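Local coordinates for protein serine acetyltransferase 1, putative (Entamoeba histolytica, PDB 7BW9) that probably transfers an acetyl group to the hydroxyl of serine in cysteine biosynthesis, and binds cysteine, at residues T189-N194 with G219-P224; I242-N247 with C254-N259. One frame throughout, in Å; residues are numbered along the deposited sequence.

Contact 1: residues T189-N194 with G219-P224. With CYS (cysteine), chain E.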
loop_
_atom_site.group_PDB
_atom_site.type_symbol
_atom_site.label_atom_id
_atom_site.label_comp_id
_atom_site.label_asym_id
_atom_site.label_seq_id
_atom_site.Cartn_x
_atom_site.Cartn_y
_atom_site.Cartn_z
ATOM N N THR A 189 -8.452 10.672 17.212
ATOM C CA THR A 189 -8.959 10.672 18.577
ATOM C C THR A 189 -9.396 9.291 19.039
ATOM O O THR A 189 -9.970 9.164 20.122
ATOM C CB THR A 189 -10.104 11.674 18.712
ATOM O OG1 THR A 189 -11.262 11.173 18.031
ATOM C CG2 THR A 189 -9.686 13.034 18.111
ATOM N N ALA A 190 -9.105 8.251 18.265
ATOM C CA ALA A 190 -9.481 6.909 18.661
ATOM C C ALA A 190 -8.622 6.428 19.822
ATOM O O ALA A 190 -7.469 6.845 19.994
ATOM C CB ALA A 190 -9.359 5.942 17.485
ATOM N N VAL A 191 -9.201 5.531 20.614
ATOM C CA VAL A 191 -8.566 4.942 21.787
ATOM C C VAL A 191 -8.751 3.432 21.716
ATOM O O VAL A 191 -9.867 2.946 21.507
ATOM C CB VAL A 191 -9.158 5.490 23.103
ATOM C CG1 VAL A 191 -8.518 4.797 24.302
ATOM C CG2 VAL A 191 -8.981 7.007 23.183
ATOM N N ILE A 192 -7.665 2.697 21.907
ATOM C CA ILE A 192 -7.652 1.247 21.801
ATOM C C ILE A 192 -7.086 0.699 23.095
ATOM O O ILE A 192 -6.025 1.150 23.541
ATOM C CB ILE A 192 -6.803 0.778 20.605
ATOM C CG1 ILE A 192 -7.432 1.207 19.269
ATOM C CG2 ILE A 192 -6.582 -0.736 20.668
ATOM C CD1 ILE A 192 -6.416 1.162 18.098
ATOM N N GLY A 193 -7.781 -0.275 23.688
ATOM C CA GLY A 193 -7.340 -0.898 24.924
ATOM C C GLY A 193 -6.241 -1.925 24.723
ATOM O O GLY A 193 -5.471 -1.863 23.760
ATOM N N ASN A 194 -6.176 -2.897 25.640
ATOM C CA ASN A 194 -5.121 -3.905 25.656
ATOM C C ASN A 194 -5.579 -5.194 24.979
ATOM O O ASN A 194 -6.768 -5.531 24.972
ATOM C CB ASN A 194 -4.678 -4.217 27.091
ATOM C CG ASN A 194 -4.265 -2.969 27.867
ATOM O OD1 ASN A 194 -3.652 -2.049 27.322
ATOM N ND2 ASN A 194 -4.633 -2.925 29.144
ATOM N N GLY A 219 -10.979 19.557 21.563
ATOM C CA GLY A 219 -11.086 18.421 22.501
ATOM C C GLY A 219 -12.178 17.441 22.112
ATOM O O GLY A 219 -12.582 16.651 22.945
ATOM N N ASN A 220 -12.596 17.462 20.854
ATOM C CA ASN A 220 -13.667 16.567 20.360
ATOM C C ASN A 220 -13.236 15.095 20.360
ATOM O O ASN A 220 -12.042 14.801 20.296
ATOM C CB ASN A 220 -14.002 16.892 18.906
ATOM C CG ASN A 220 -12.880 16.520 17.957
ATOM O OD1 ASN A 220 -12.787 15.388 17.504
ATOM N ND2 ASN A 220 -12.010 17.466 17.663
ATOM N N LYS A 221 -14.208 14.197 20.469
ATOM C CA LYS A 221 -13.920 12.765 20.272
ATOM C C LYS A 221 -14.805 12.365 19.088
ATOM O O LYS A 221 -16.013 12.344 19.242
ATOM C CB LYS A 221 -14.096 11.944 21.548
ATOM C CG LYS A 221 -14.013 10.449 21.322
ATOM C CD LYS A 221 -12.986 9.725 22.150
ATOM C CE LYS A 221 -12.970 8.239 21.880
ATOM N NZ LYS A 221 -14.287 7.757 21.415
ATOM N N ARG A 222 -14.210 12.135 17.931
ATOM C CA ARG A 222 -14.990 11.845 16.735
ATOM C C ARG A 222 -14.691 10.464 16.164
ATOM O O ARG A 222 -15.266 10.090 15.142
ATOM C CB ARG A 222 -14.742 12.921 15.670
ATOM C CG ARG A 222 -13.261 13.055 15.252
ATOM C CD ARG A 222 -13.025 14.276 14.341
ATOM N NE ARG A 222 -11.745 14.221 13.635
ATOM C CZ ARG A 222 -10.572 14.612 14.142
ATOM N NH1 ARG A 222 -10.497 15.116 15.376
ATOM N NH2 ARG A 222 -9.462 14.515 13.404
ATOM N N HIS A 223 -13.817 9.701 16.798
ATOM C CA HIS A 223 -13.391 8.373 16.396
ATOM C C HIS A 223 -13.700 7.430 17.541
ATOM O O HIS A 223 -13.928 7.880 18.667
ATOM C CB HIS A 223 -11.883 8.348 16.082
ATOM C CG HIS A 223 -11.474 9.301 15.002
ATOM N ND1 HIS A 223 -10.737 10.437 15.253
ATOM C CD2 HIS A 223 -11.710 9.296 13.666
ATOM C CE1 HIS A 223 -10.537 11.095 14.125
ATOM N NE2 HIS A 223 -11.111 10.421 13.143
ATOM N N PRO A 224 -13.708 6.124 17.305
ATOM C CA PRO A 224 -14.146 5.190 18.344
ATOM C C PRO A 224 -13.125 4.982 19.451
ATOM O O PRO A 224 -11.907 5.121 19.269
ATOM C CB PRO A 224 -14.361 3.877 17.578
ATOM C CG PRO A 224 -14.531 4.287 16.158
ATOM C CD PRO A 224 -13.630 5.468 15.992
HETATM N N CYS E . -9.516 12.241 8.632
HETATM C CA CYS E . -10.923 12.388 9.087
HETATM C C CYS E . -10.953 12.870 10.546
HETATM O O CYS E . -9.878 13.050 11.106
HETATM C CB CYS E . -11.703 11.087 8.936
HETATM S SG CYS E . -11.039 9.695 9.885
HETATM O OXT CYS E . -12.013 13.071 11.070
#
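In the cysteine pocket between two subunits, beside the left-handed beta-helix, Thr189 meets Arg222 and His223 in the loop that leads into strand 225-226. The hydroxyl of Thr189 is the focus. Its OG1 lies 2.9 Å from ND1 of His223, and either atom could be the donor. OG1 also accepts the backbone N of Arg222 at 3.1 Å and, weakly, the N of His223. With chi1 at 72°, OG1 sits between the backbone N and the carbonyl carbon, facing the backbone N atoms of Arg222 and His223. The backbone N of Thr189 gives a second bond to ND1 of His223, 3.0 Å long and 30° out of the ring plane. ND1 is therefore met by two atoms of one residue, which should limit the rotation of the imidazole. The far edge of the ring puts NE2 3.3 Å from SG of the cysteine.

Strands 191-192 and 225-226 are parallel neighbours in successive coils of the helix. The pairing begins here, where N of Val191 donates to O of Pro224 at 3.0 Å.

Arg222 grips the ligand carboxylate with two bonds: NE to OXT and NH2 to O, both 2.8 Å. Its NH1 turns the other way, to OD1 of Asn220, in the guanidinium plane and on a lone pair. CE1 of His223 lies over one guanidinium face, offset toward its rim. Glu188 forms a salt bridge with NH2. Asp114 and Asp179 of the second subunit also hydrogen-bond the cysteine.

Contact 2: residues I242-N247 with C254-N259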
loop_
_atom_site.group_PDB
_atom_site.type_symbol
_atom_site.label_atom_id
_atom_site.label_comp_id
_atom_site.label_asym_id
_atom_site.label_seq_id
_atom_site.Cartn_x
_atom_site.Cartn_y
_atom_site.Cartn_z
ATOM N N ILE A 242 -18.190 6.491 19.206
ATOM C CA ILE A 242 -18.903 5.408 19.851
ATOM C C ILE A 242 -17.890 4.620 20.653
ATOM O O ILE A 242 -16.677 4.746 20.462
ATOM C CB ILE A 242 -19.620 4.509 18.832
ATOM C CG1 ILE A 242 -18.603 3.861 17.889
ATOM C CG2 ILE A 242 -20.664 5.319 18.058
ATOM C CD1 ILE A 242 -19.223 3.136 16.707
ATOM N N THR A 243 -18.400 3.793 21.553
ATOM C CA THR A 243 -17.577 2.977 22.429
ATOM C C THR A 243 -17.885 1.514 22.167
ATOM O O THR A 243 -19.055 1.133 22.049
ATOM C CB THR A 243 -17.824 3.326 23.902
ATOM O OG1 THR A 243 -17.344 4.647 24.160
ATOM C CG2 THR A 243 -17.093 2.363 24.808
ATOM N N ILE A 244 -16.837 0.710 22.046
ATOM C CA ILE A 244 -16.943 -0.738 21.909
ATOM C C ILE A 244 -16.395 -1.342 23.189
ATOM O O ILE A 244 -15.210 -1.172 23.503
ATOM C CB ILE A 244 -16.165 -1.263 20.688
ATOM C CG1 ILE A 244 -16.644 -0.595 19.391
ATOM C CG2 ILE A 244 -16.238 -2.793 20.608
ATOM C CD1 ILE A 244 -18.122 -0.583 19.224
ATOM N N GLY A 245 -17.240 -2.055 23.919
ATOM C CA GLY A 245 -16.817 -2.617 25.181
ATOM C C GLY A 245 -15.717 -3.652 25.019
ATOM O O GLY A 245 -15.352 -4.069 23.918
ATOM N N SER A 246 -15.184 -4.075 26.162
ATOM C CA SER A 246 -14.189 -5.135 26.199
ATOM C C SER A 246 -14.797 -6.476 25.809
ATOM O O SER A 246 -16.001 -6.709 25.966
ATOM C CB SER A 246 -13.591 -5.246 27.596
ATOM O OG SER A 246 -13.087 -4.000 28.030
ATOM N N ASN A 247 -13.946 -7.364 25.296
ATOM C CA ASN A 247 -14.320 -8.740 24.947
ATOM C C ASN A 247 -15.376 -8.794 23.841
ATOM O O ASN A 247 -16.218 -9.695 23.815
ATOM C CB ASN A 247 -14.803 -9.520 26.179
ATOM C CG ASN A 247 -13.722 -9.685 27.234
ATOM O OD1 ASN A 247 -13.827 -9.150 28.341
ATOM N ND2 ASN A 247 -12.683 -10.436 26.899
ATOM N N CYS A 254 -18.652 -5.804 8.871
ATOM C CA CYS A 254 -19.663 -5.107 9.662
ATOM C C CYS A 254 -19.574 -3.594 9.500
ATOM O O CYS A 254 -18.494 -3.018 9.327
ATOM C CB CYS A 254 -19.519 -5.451 11.144
ATOM S SG CYS A 254 -20.300 -7.005 11.579
ATOM N N TRP A 255 -20.722 -2.946 9.607
ATOM C CA TRP A 255 -20.805 -1.492 9.639
ATOM C C TRP A 255 -21.378 -1.102 10.997
ATOM O O TRP A 255 -22.571 -1.278 11.238
ATOM C CB TRP A 255 -21.649 -0.990 8.476
ATOM C CG TRP A 255 -21.909 0.463 8.461
ATOM C CD1 TRP A 255 -20.989 1.464 8.507
ATOM C CD2 TRP A 255 -23.190 1.094 8.367
ATOM N NE1 TRP A 255 -21.621 2.689 8.454
ATOM C CE2 TRP A 255 -22.974 2.484 8.359
ATOM C CE3 TRP A 255 -24.504 0.613 8.285
ATOM C CZ2 TRP A 255 -24.026 3.407 8.281
ATOM C CZ3 TRP A 255 -25.547 1.526 8.207
ATOM C CH2 TRP A 255 -25.300 2.907 8.208
ATOM N N ILE A 256 -20.525 -0.597 11.887
ATOM C CA ILE A 256 -20.886 -0.269 13.267
ATOM C C ILE A 256 -20.932 1.244 13.409
ATOM O O ILE A 256 -19.946 1.932 13.124
ATOM C CB ILE A 256 -19.886 -0.854 14.282
ATOM C CG1 ILE A 256 -19.642 -2.353 14.066
ATOM C CG2 ILE A 256 -20.339 -0.550 15.704
ATOM C CD1 ILE A 256 -20.843 -3.207 14.303
ATOM N N THR A 257 -22.066 1.759 13.875
ATOM C CA THR A 257 -22.247 3.191 14.078
ATOM C C THR A 257 -22.868 3.497 15.436
ATOM O O THR A 257 -23.218 4.652 15.696
ATOM C CB THR A 257 -23.124 3.797 12.971
ATOM O OG1 THR A 257 -24.295 2.991 12.800
ATOM C CG2 THR A 257 -22.366 3.886 11.642
ATOM N N GLN A 258 -23.010 2.496 16.298
ATOM C CA GLN A 258 -23.578 2.646 17.629
ATOM C C GLN A 258 -22.660 1.999 18.655
ATOM O O GLN A 258 -21.864 1.114 18.328
ATOM C CB GLN A 258 -24.962 1.988 17.716
ATOM C CG GLN A 258 -25.901 2.407 16.609
ATOM C CD GLN A 258 -27.172 1.595 16.604
ATOM O OE1 GLN A 258 -27.148 0.379 16.393
ATOM N NE2 GLN A 258 -28.292 2.260 16.847
ATOM N N ASN A 259 -22.791 2.446 19.904
ATOM C CA ASN A 259 -22.108 1.810 21.020
ATOM C C ASN A 259 -22.411 0.321 21.042
ATOM O O ASN A 259 -23.469 -0.126 20.601
ATOM C CB ASN A 259 -22.538 2.420 22.356
ATOM C CG ASN A 259 -22.089 3.853 22.527
ATOM O OD1 ASN A 259 -21.141 4.305 21.884
ATOM N ND2 ASN A 259 -22.757 4.573 23.429
#
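Ile242 leads the segment into strand 243-244 and packs against the turn that follows strand 255-256. Its CD1 lies 4.0 Å from CG2 of Ile256, and CG2 comes to 3.5 Å from O of Thr257. With chi1 at 62°, CG1 stands between the backbone N and the carbonyl carbon, and the extended chain carries CD1 on to Ile256 and to O of Gln258. Thr243 makes the one hydrogen bond between the segments. Its backbone N donates to OD1 of Asn259 at 2.8 Å, from above the carbonyl plane. A CA-H...O contact runs back from CA of Asn259 to O of Thr243, 3.3 Å apart. Ile244 points its CD1 at the same CG2 of Ile256, at 4.2 Å. Its side chain also touches Ile260.

The two strands lie on different faces of the left-handed beta-helix, so Ile242, Ile244 and Ile256 meet at a corner of the coil. The backbone of Thr243 and Gly245 pairs with Ile260, which continues the coil past Asn259. Across 255-258 the second subunit packs, with Pro272 on Ile256. The Asn259 amide thus serves a strand-end N-H, while the isoleucines join the faces by apolar contact and by packing on backbone carbonyls.

Overall arrangement
Both contacts reach the sheet that holds strands 191-192, 225-226 and 243-244, and their centres are about 12 Å apart. Contact 2 also reaches strand 255-256, in another sheet. They touch where CB of Pro224 lies 3.8 Å from O of Ile242. Contact 1 comes earlier along the chain and is mostly polar. A hydroxyl, an imidazole and a guanidinium are held by several bonds beside the ligand. Contact 2 is further from the centre of the chain. It pairs buried isoleucines with an exposed asparagine and has a single hydrogen bond. Both are only partly buried. The second subunit packs on both, but at contact 1 it also completes the cysteine pocket.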